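Local structure of SusD superfamily protein (Parabacteroides distasonis, 3OTN) at residues T230-Y235 with K246-Y251; V357-D362 with Y415-Y420. The protein probably binds nutrients, most likely carbohydrates, at the bacterial outer membrane as a member of the SusD family. All blocks are in the same frame, centred on the assembly; numbering follows the deposited sequence.

Interaction 1 of 2, residues T230-Y235 with K246-Y251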
ATOM      1  N   THR A 230      -5.227 -16.306   8.560  1.00 23.60           N
ATOM      2  CA  THR A 230      -6.588 -16.302   9.081  1.00 25.94           C
ATOM      3  C   THR A 230      -7.031 -14.859   9.189  1.00 23.82           C
ATOM      4  O   THR A 230      -6.200 -13.968   9.366  1.00 27.25           O
ATOM      5  CB  THR A 230      -6.666 -16.944  10.495  1.00 28.88           C
ATOM      6  OG1 THR A 230      -5.654 -16.361  11.318  1.00 34.27           O
ATOM      7  CG2 THR A 230      -6.432 -18.436  10.438  1.00 28.05           C
ATOM      8  N   LEU A 231      -8.325 -14.630   9.030  1.00 21.95           N
ATOM      9  CA  LEU A 231      -8.901 -13.301   9.184  1.00 25.06           C
ATOM     10  C   LEU A 231      -8.896 -12.896  10.675  1.00 26.18           C
ATOM     11  O   LEU A 231      -9.168 -13.713  11.550  1.00 27.41           O
ATOM     12  CB  LEU A 231     -10.330 -13.278   8.643  1.00 26.83           C
ATOM     13  CG  LEU A 231     -10.520 -13.274   7.127  1.00 23.61           C
ATOM     14  CD1 LEU A 231     -12.037 -13.357   6.794  1.00 22.64           C
ATOM     15  CD2 LEU A 231      -9.891 -12.054   6.479  1.00 21.92           C
ATOM     16  N   PHE A 232      -8.579 -11.640  10.954  1.00 23.51           N
ATOM     17  CA  PHE A 232      -8.753 -11.087  12.301  1.00 22.95           C
ATOM     18  C   PHE A 232     -10.242 -11.013  12.595  1.00 21.45           C
ATOM     19  O   PHE A 232     -11.045 -10.749  11.704  1.00 22.84           O
ATOM     20  CB  PHE A 232      -8.185  -9.649  12.398  1.00 22.28           C
ATOM     21  CG  PHE A 232      -6.696  -9.576  12.261  1.00 21.47           C
ATOM     22  CD1 PHE A 232      -5.875 -10.403  13.012  1.00 22.56           C
ATOM     23  CD2 PHE A 232      -6.117  -8.636  11.419  1.00 16.20           C
ATOM     24  CE1 PHE A 232      -4.472 -10.326  12.901  1.00 24.26           C
ATOM     25  CE2 PHE A 232      -4.710  -8.555  11.305  1.00 22.18           C
ATOM     26  CZ  PHE A 232      -3.911  -9.402  12.033  1.00 21.19           C
ATOM     27  N   THR A 233     -10.611 -11.226  13.846  1.00 23.97           N
ATOM     28  CA  THR A 233     -12.018 -11.209  14.243  1.00 26.53           C
ATOM     29  C   THR A 233     -12.484  -9.803  14.507  1.00 28.43           C
ATOM     30  O   THR A 233     -13.672  -9.526  14.448  1.00 32.37           O
ATOM     31  CB  THR A 233     -12.260 -12.102  15.481  1.00 28.26           C
ATOM     32  OG1 THR A 233     -11.406 -11.657  16.548  1.00 27.56           O
ATOM     33  CG2 THR A 233     -11.915 -13.528  15.137  1.00 25.17           C
ATOM     34  N   ASP A 234     -11.561  -8.906  14.819  1.00 31.57           N
ATOM     35  CA  ASP A 234     -11.919  -7.485  14.965  1.00 34.51           C
ATOM     36  C   ASP A 234     -10.847  -6.553  14.403  1.00 31.87           C
ATOM     37  O   ASP A 234      -9.853  -7.017  13.857  1.00 38.14           O
ATOM     38  CB  ASP A 234     -12.233  -7.199  16.423  1.00 38.79           C
ATOM     39  CG  ASP A 234     -11.031  -7.279  17.304  1.00 41.83           C
ATOM     40  OD1 ASP A 234      -9.902  -7.364  16.776  1.00 48.85           O
ATOM     41  OD2 ASP A 234     -11.241  -7.232  18.534  1.00 52.70           O
ATOM     42  N   TYR A 235     -11.043  -5.251  14.545  1.00 26.95           N
ATOM     43  CA  TYR A 235     -10.187  -4.253  13.896  1.00 24.00           C
ATOM     44  C   TYR A 235      -9.023  -3.810  14.725  1.00 24.60           C
ATOM     45  O   TYR A 235      -8.083  -3.256  14.181  1.00 21.64           O
ATOM     46  CB  TYR A 235     -11.022  -3.049  13.486  1.00 25.31           C
ATOM     47  CG  TYR A 235     -12.157  -3.485  12.589  1.00 23.04           C
ATOM     48  CD1 TYR A 235     -11.904  -4.113  11.360  1.00 29.32           C
ATOM     49  CD2 TYR A 235     -13.472  -3.298  12.957  1.00 24.83           C
ATOM     50  CE1 TYR A 235     -12.948  -4.532  10.535  1.00 24.13           C
ATOM     51  CE2 TYR A 235     -14.523  -3.708  12.143  1.00 19.69           C
ATOM     52  CZ  TYR A 235     -14.250  -4.316  10.927  1.00 23.05           C
ATOM     53  OH  TYR A 235     -15.302  -4.719  10.141  1.00 27.41           O
ATOM     54  N   LYS A 246       1.809 -11.657  11.788  1.00 21.33           N
ATOM     55  CA  LYS A 246       0.972 -12.804  12.136  1.00 20.87           C
ATOM     56  C   LYS A 246      -0.446 -12.540  11.674  1.00 20.38           C
ATOM     57  O   LYS A 246      -0.803 -11.423  11.294  1.00 20.72           O
ATOM     58  CB  LYS A 246       0.849 -13.011  13.659  1.00 24.34           C
ATOM     59  CG  LYS A 246       2.036 -12.803  14.541  1.00 31.32           C
ATOM     60  CD  LYS A 246       1.884 -13.501  15.907  1.00 39.39           C
ATOM     61  CE  LYS A 246       0.618 -13.150  16.666  1.00 46.40           C
ATOM     62  NZ  LYS A 246       0.526 -13.924  17.943  1.00 54.68           N
ATOM     63  N   GLY A 247      -1.279 -13.558  11.799  1.00 21.58           N
ATOM     64  CA  GLY A 247      -2.724 -13.410  11.577  1.00 21.47           C
ATOM     65  C   GLY A 247      -2.972 -13.191  10.100  1.00 21.95           C
ATOM     66  O   GLY A 247      -2.710 -14.075   9.297  1.00 22.25           O
ATOM     67  N   GLU A 248      -3.385 -11.985   9.731  1.00 20.12           N
ATOM     68  CA  GLU A 248      -3.597 -11.642   8.321  1.00 17.96           C
ATOM     69  C   GLU A 248      -2.336 -11.210   7.596  1.00 19.30           C
ATOM     70  O   GLU A 248      -2.287 -11.243   6.351  1.00 19.06           O
ATOM     71  CB  GLU A 248      -4.597 -10.512   8.191  1.00 15.76           C
ATOM     72  CG  GLU A 248      -6.022 -10.865   8.570  1.00 23.98           C
ATOM     73  CD  GLU A 248      -7.048  -9.861   8.063  1.00 19.21           C
ATOM     74  OE1 GLU A 248      -6.773  -9.172   7.023  1.00 20.40           O
ATOM     75  OE2 GLU A 248      -8.137  -9.776   8.703  1.00 17.81           O
ATOM     76  N   PHE A 249      -1.330 -10.771   8.336  1.00 18.12           N
ATOM     77  CA  PHE A 249      -0.235 -10.046   7.707  1.00 18.90           C
ATOM     78  C   PHE A 249       0.688 -10.978   6.923  1.00 18.26           C
ATOM     79  O   PHE A 249       1.216 -11.954   7.455  1.00 16.53           O
ATOM     80  CB  PHE A 249       0.543  -9.202   8.693  1.00 19.62           C
ATOM     81  CG  PHE A 249      -0.309  -8.194   9.451  1.00 19.49           C
ATOM     82  CD1 PHE A 249      -1.184  -7.344   8.785  1.00 18.35           C
ATOM     83  CD2 PHE A 249      -0.248  -8.138  10.843  1.00 22.76           C
ATOM     84  CE1 PHE A 249      -1.964  -6.419   9.493  1.00 19.68           C
ATOM     85  CE2 PHE A 249      -0.993  -7.232  11.551  1.00 22.80           C
ATOM     86  CZ  PHE A 249      -1.860  -6.360  10.886  1.00 19.13           C
ATOM     87  N   ILE A 250       0.890 -10.627   5.657  1.00 18.80           N
ATOM     88  CA  ILE A 250       1.669 -11.434   4.689  1.00 19.27           C
ATOM     89  C   ILE A 250       3.017 -10.769   4.427  1.00 17.85           C
ATOM     90  O   ILE A 250       4.074 -11.427   4.512  1.00 20.27           O
ATOM     91  CB  ILE A 250       0.868 -11.618   3.359  1.00 19.47           C
ATOM     92  CG1 ILE A 250      -0.423 -12.386   3.625  1.00 16.28           C
ATOM     93  CG2 ILE A 250       1.694 -12.416   2.312  1.00 18.64           C
ATOM     94  CD1 ILE A 250      -1.401 -12.343   2.459  1.00 22.56           C
ATOM     95  N   TYR A 251       2.993  -9.479   4.132  1.00 17.22           N
ATOM     96  CA  TYR A 251       4.237  -8.703   4.013  1.00 18.15           C
ATOM     97  C   TYR A 251       4.038  -7.288   4.576  1.00 19.52           C
ATOM     98  O   TYR A 251       3.048  -6.636   4.277  1.00 17.88           O
ATOM     99  CB  TYR A 251       4.701  -8.690   2.538  1.00 18.49           C
ATOM    100  CG  TYR A 251       6.137  -8.307   2.436  1.00 24.21           C
ATOM    101  CD1 TYR A 251       7.133  -9.200   2.813  1.00 17.17           C
ATOM    102  CD2 TYR A 251       6.510  -7.028   2.025  1.00 21.52           C
ATOM    103  CE1 TYR A 251       8.489  -8.833   2.770  1.00 19.16           C
ATOM    104  CE2 TYR A 251       7.863  -6.647   1.969  1.00 20.16           C
ATOM    105  CZ  TYR A 251       8.839  -7.534   2.351  1.00 21.88           C
ATOM    106  OH  TYR A 251      10.143  -7.146   2.311  1.00 20.38           O
TER
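The carbonyl oxygen of K246 lies obliquely against the ring of F232 and also accepts the hydrogen bond from F249 N that closes a type II' beta turn, K246 to F249, leading into strand 249-253. At the next corner of the turn G247, with a positive phi of 70°, lays its CA 3.8 Å from F232 CE1. G247 O receives a weak hydrogen bond from T230 N, 3.4 Å away. E248 carries the polar half of the contact. With CG anti to its carbonyl carbon (chi1 -69°) and the chain extended beyond, it passes over one face of the F232 ring. E248 CG makes a CH-pi contact 3.9 Å from the centroid of the F232 ring. E248 OE2 takes the backbone N-H of F232 on its anti lone pair, 3.0 Å from F232 N. OE2 also meets R392 in a salt bridge, while OE1 is held by R359 and by the hydroxyl of T361. L231 CD2 packs 3.6 Å from E248 OE2. F249 then offers a ring face to the edge of F232, a T-shaped pair with centroids 5.1 Å apart and planes at 66°. A buried carboxylate gripped by two arginines, a hydroxyl and a backbone N-H is probably ionised, and its bond to F232 N ties the 230-235 loop to this charged cluster.

Interaction 2 of 2, residues V357-D362 with Y415-Y420. With EDO (1,2-ethanediol), chain S.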
ATOM      1  N   VAL A 357       2.000  -4.103   3.680  1.00 19.24           N
ATOM      2  CA  VAL A 357       2.044  -4.071   2.216  1.00 20.12           C
ATOM      3  C   VAL A 357       0.967  -5.035   1.665  1.00 19.97           C
ATOM      4  O   VAL A 357       0.207  -4.660   0.776  1.00 20.09           O
ATOM      5  CB  VAL A 357       3.465  -4.440   1.683  1.00 21.80           C
ATOM      6  CG1 VAL A 357       3.479  -4.570   0.167  1.00 20.06           C
ATOM      7  CG2 VAL A 357       4.475  -3.409   2.148  1.00 24.86           C
ATOM      8  N   TYR A 358       0.919  -6.264   2.172  1.00 17.86           N
ATOM      9  CA  TYR A 358      -0.199  -7.204   1.874  1.00 18.34           C
ATOM     10  C   TYR A 358      -0.697  -7.854   3.146  1.00 16.59           C
ATOM     11  O   TYR A 358       0.103  -8.333   3.951  1.00 16.87           O
ATOM     12  CB  TYR A 358       0.191  -8.316   0.873  1.00 21.32           C
ATOM     13  CG  TYR A 358       0.312  -7.787  -0.522  1.00 16.87           C
ATOM     14  CD1 TYR A 358      -0.811  -7.420  -1.233  1.00 21.22           C
ATOM     15  CD2 TYR A 358       1.552  -7.594  -1.112  1.00 21.03           C
ATOM     16  CE1 TYR A 358      -0.714  -6.864  -2.499  1.00 21.64           C
ATOM     17  CE2 TYR A 358       1.658  -7.043  -2.376  1.00 20.71           C
ATOM     18  CZ  TYR A 358       0.514  -6.692  -3.059  1.00 23.73           C
ATOM     19  OH  TYR A 358       0.600  -6.129  -4.281  1.00 19.63           O
ATOM     20  N   ARG A 359      -2.011  -7.894   3.311  1.00 19.10           N
ATOM     21  CA  ARG A 359      -2.658  -8.667   4.357  1.00 19.28           C
ATOM     22  C   ARG A 359      -3.756  -9.543   3.741  1.00 17.27           C
ATOM     23  O   ARG A 359      -4.171  -9.345   2.621  1.00 17.77           O
ATOM     24  CB  ARG A 359      -3.192  -7.776   5.473  1.00 19.23           C
ATOM     25  CG  ARG A 359      -4.372  -6.865   5.125  1.00 19.46           C
ATOM     26  CD  ARG A 359      -4.708  -6.077   6.348  1.00 20.41           C
ATOM     27  NE  ARG A 359      -5.795  -5.088   6.208  1.00 18.94           N
ATOM     28  CZ  ARG A 359      -7.033  -5.211   6.694  1.00 17.63           C
ATOM     29  NH1 ARG A 359      -7.420  -6.326   7.314  1.00 22.44           N
ATOM     30  NH2 ARG A 359      -7.902  -4.185   6.594  1.00 17.84           N
ATOM     31  N   TYR A 360      -4.164 -10.557   4.469  1.00 17.35           N
ATOM     32  CA  TYR A 360      -5.093 -11.566   3.954  1.00 19.28           C
ATOM     33  C   TYR A 360      -6.421 -11.020   3.474  1.00 20.57           C
ATOM     34  O   TYR A 360      -6.953 -11.500   2.450  1.00 22.10           O
ATOM     35  CB  TYR A 360      -5.314 -12.608   5.042  1.00 21.08           C
ATOM     36  CG  TYR A 360      -5.964 -13.908   4.648  1.00 18.41           C
ATOM     37  CD1 TYR A 360      -5.523 -14.630   3.556  1.00 21.11           C
ATOM     38  CD2 TYR A 360      -6.929 -14.471   5.462  1.00 20.46           C
ATOM     39  CE1 TYR A 360      -6.072 -15.855   3.260  1.00 21.28           C
ATOM     40  CE2 TYR A 360      -7.484 -15.694   5.178  1.00 24.77           C
ATOM     41  CZ  TYR A 360      -7.052 -16.379   4.084  1.00 24.81           C
ATOM     42  OH  TYR A 360      -7.612 -17.576   3.796  1.00 27.12           O
ATOM     43  N   THR A 361      -6.968 -10.017   4.161  1.00 19.11           N
ATOM     44  CA  THR A 361      -8.258  -9.425   3.686  1.00 20.80           C
ATOM     45  C   THR A 361      -8.187  -8.930   2.233  1.00 20.14           C
ATOM     46  O   THR A 361      -9.093  -9.201   1.435  1.00 20.12           O
ATOM     47  CB  THR A 361      -8.804  -8.319   4.611  1.00 18.62           C
ATOM     48  OG1 THR A 361      -9.119  -8.878   5.885  1.00 18.90           O
ATOM     49  CG2 THR A 361     -10.087  -7.663   4.023  1.00 16.43           C
ATOM     50  N   ASP A 362      -7.092  -8.255   1.890  1.00 21.47           N
ATOM     51  CA  ASP A 362      -6.824  -7.758   0.537  1.00 22.66           C
ATOM     52  C   ASP A 362      -6.760  -8.932  -0.438  1.00 21.46           C
ATOM     53  O   ASP A 362      -7.383  -8.902  -1.485  1.00 19.68           O
ATOM     54  CB  ASP A 362      -5.484  -7.011   0.549  1.00 24.02           C
ATOM     55  CG  ASP A 362      -5.176  -6.219  -0.737  1.00 31.15           C
ATOM     56  OD1 ASP A 362      -5.959  -6.180  -1.736  1.00 26.17           O
ATOM     57  OD2 ASP A 362      -4.082  -5.587  -0.712  1.00 36.13           O
ATOM     58  N   TYR A 415     -13.064  -0.505  -0.538  1.00 19.77           N
ATOM     59  CA  TYR A 415     -13.056   0.865  -0.055  1.00 19.86           C
ATOM     60  C   TYR A 415     -13.244   0.883   1.475  1.00 19.09           C
ATOM     61  O   TYR A 415     -12.478   1.516   2.203  1.00 19.81           O
ATOM     62  CB  TYR A 415     -14.168   1.705  -0.684  1.00 20.79           C
ATOM     63  CG  TYR A 415     -13.825   2.320  -2.042  1.00 19.19           C
ATOM     64  CD1 TYR A 415     -13.661   1.527  -3.179  1.00 18.68           C
ATOM     65  CD2 TYR A 415     -13.729   3.698  -2.194  1.00 22.59           C
ATOM     66  CE1 TYR A 415     -13.402   2.091  -4.436  1.00 23.45           C
ATOM     67  CE2 TYR A 415     -13.467   4.265  -3.427  1.00 21.61           C
ATOM     68  CZ  TYR A 415     -13.318   3.476  -4.540  1.00 22.77           C
ATOM     69  OH  TYR A 415     -13.040   4.073  -5.735  1.00 23.41           O
ATOM     70  N   PHE A 416     -14.256   0.169   1.943  1.00 21.27           N
ATOM     71  CA  PHE A 416     -14.640   0.243   3.339  1.00 20.36           C
ATOM     72  C   PHE A 416     -13.673  -0.448   4.286  1.00 20.48           C
ATOM     73  O   PHE A 416     -13.437   0.078   5.384  1.00 20.71           O
ATOM     74  CB  PHE A 416     -16.049  -0.259   3.563  1.00 22.29           C
ATOM     75  CG  PHE A 416     -17.131   0.557   2.827  1.00 22.52           C
ATOM     76  CD1 PHE A 416     -17.140   1.959   2.864  1.00 23.97           C
ATOM     77  CD2 PHE A 416     -18.142  -0.085   2.156  1.00 23.02           C
ATOM     78  CE1 PHE A 416     -18.149   2.686   2.198  1.00 26.13           C
ATOM     79  CE2 PHE A 416     -19.155   0.634   1.493  1.00 21.39           C
ATOM     80  CZ  PHE A 416     -19.147   2.019   1.527  1.00 19.81           C
ATOM     81  N   ASP A 417     -13.166  -1.614   3.901  1.00 20.65           N
ATOM     82  CA  ASP A 417     -12.304  -2.417   4.770  1.00 20.39           C
ATOM     83  C   ASP A 417     -10.833  -2.043   4.670  1.00 22.41           C
ATOM     84  O   ASP A 417     -10.109  -2.084   5.679  1.00 18.98           O
ATOM     85  CB  ASP A 417     -12.459  -3.920   4.492  1.00 19.04           C
ATOM     86  CG  ASP A 417     -12.569  -4.737   5.760  1.00 22.77           C
ATOM     87  OD1 ASP A 417     -13.518  -4.436   6.509  1.00 23.81           O
ATOM     88  OD2 ASP A 417     -11.717  -5.635   6.018  1.00 26.19           O
ATOM     89  N   LEU A 418     -10.391  -1.697   3.460  1.00 20.03           N
ATOM     90  CA  LEU A 418      -8.988  -1.345   3.231  1.00 19.36           C
ATOM     91  C   LEU A 418      -8.674   0.164   3.176  1.00 18.06           C
ATOM     92  O   LEU A 418      -7.595   0.560   2.736  1.00 20.63           O
ATOM     93  CB  LEU A 418      -8.496  -2.035   1.954  1.00 19.55           C
ATOM     94  CG  LEU A 418      -8.858  -3.533   1.858  1.00 23.56           C
ATOM     95  CD1 LEU A 418      -8.395  -4.089   0.513  1.00 16.46           C
ATOM     96  CD2 LEU A 418      -8.217  -4.296   3.023  1.00 20.71           C
ATOM     97  N   CYS A 419      -9.593   1.019   3.608  1.00 18.38           N
ATOM     98  CA  CYS A 419      -9.358   2.448   3.498  1.00 18.18           C
ATOM     99  C   CYS A 419      -8.096   2.900   4.226  1.00 17.27           C
ATOM    100  O   CYS A 419      -7.815   2.431   5.322  1.00 17.93           O
ATOM    101  CB  CYS A 419     -10.545   3.254   4.034  1.00 18.62           C
ATOM    102  SG  CYS A 419     -11.103   2.802   5.726  1.00 22.11           S
ATOM    103  N   TYR A 420      -7.384   3.838   3.596  1.00 17.79           N
ATOM    104  CA  TYR A 420      -6.211   4.494   4.135  1.00 17.10           C
ATOM    105  C   TYR A 420      -5.028   3.564   4.303  1.00 18.95           C
ATOM    106  O   TYR A 420      -4.130   3.863   5.095  1.00 18.79           O
ATOM    107  CB  TYR A 420      -6.548   5.261   5.429  1.00 18.79           C
ATOM    108  CG  TYR A 420      -7.773   6.165   5.204  1.00 12.77           C
ATOM    109  CD1 TYR A 420      -7.734   7.179   4.255  1.00 20.34           C
ATOM    110  CD2 TYR A 420      -8.954   5.960   5.886  1.00 17.97           C
ATOM    111  CE1 TYR A 420      -8.846   7.986   4.009  1.00 19.83           C
ATOM    112  CE2 TYR A 420     -10.088   6.761   5.638  1.00 21.13           C
ATOM    113  CZ  TYR A 420     -10.013   7.769   4.695  1.00 18.41           C
ATOM    114  OH  TYR A 420     -11.099   8.591   4.429  1.00 23.23           O
TER
HETATM  115  C1  EDO S 632     -12.042 -18.476   3.048  1.00 49.94           C
HETATM  116  O1  EDO S 632     -13.453 -18.717   2.977  1.00 49.23           O
HETATM  117  C2  EDO S 632     -11.754 -17.422   4.109  1.00 48.29           C
HETATM  118  O2  EDO S 632     -10.477 -17.687   4.705  1.00 57.68           O
HETATM  119  O   HOH W   1     -10.164  -5.086   8.203  1.00 23.90           O
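D417 and L418, late in helix 403-418, meet R359, T361 and D362 where strand 358-359 passes into helix 360-375, with R359 at the N-cap position. The contact is packing inside the SusD fold, between a strand-to-helix junction and a later helix of the RagB/SusD region, and all five touching residues are buried.

The van der Waals packing centres on L418, whose methyls lie against charged groups as well as another methyl. L418 CD2 sits over one face of the R359 guanidinium, 3.6 Å from R359 NH2, and also reaches T361 CG2. L418 CD1 turns to D362, lying 3.9 Å from D362 OD1, with the two side chains crossing at about a right angle. T361 adds its own methyl: T361 CG2, anti to the backbone N, points at the D417 carboxylate and comes within 3.3 Å of D417 OD2, which places OG1 beside the backbone N, on the way to E248.

The charged groups are near one another without pairing directly. R359 NH2 is 4.1 Å from D417 OD2, beyond salt-bridge range, and although the carbonyl O of D417 lies at the guanidinium edge, the angle there is poor for a hydrogen bond. Each side has its salt bridges elsewhere: R359 with E421 and E248, D417 with R301 and R392, D362 with K423 and R414. This dense network of opposite charges probably keeps the carboxylates ionised despite their burial.

One water makes good the gap. Lying in the plane of the guanidinium at its edge, the water oxygen accepts a hydrogen bond from R359 NH2 (2.9 Å) and donates one to D417 OD2 (2.7 Å).

In the fold
Both segments of interaction 1 precede both segments of interaction 2 in the sequence, and the centres of the two contacts are about 10 Å apart. They share the small antiparallel sheet in which strand 249-253 runs between 355-356 and 358-359; just beyond the strand pairing, the backbones of E248 and Y360 are also bonded. The side chain of E248 joins the two contacts as well. R392, on helix 380-392, bridges to carboxylates of both, E248 and D417. Interaction 2 is nearer the centre of the chain, interaction 1 farther out; together they connect the loop after helix 210-225 to the helices 360-375 and 403-418 of the RagB/SusD region.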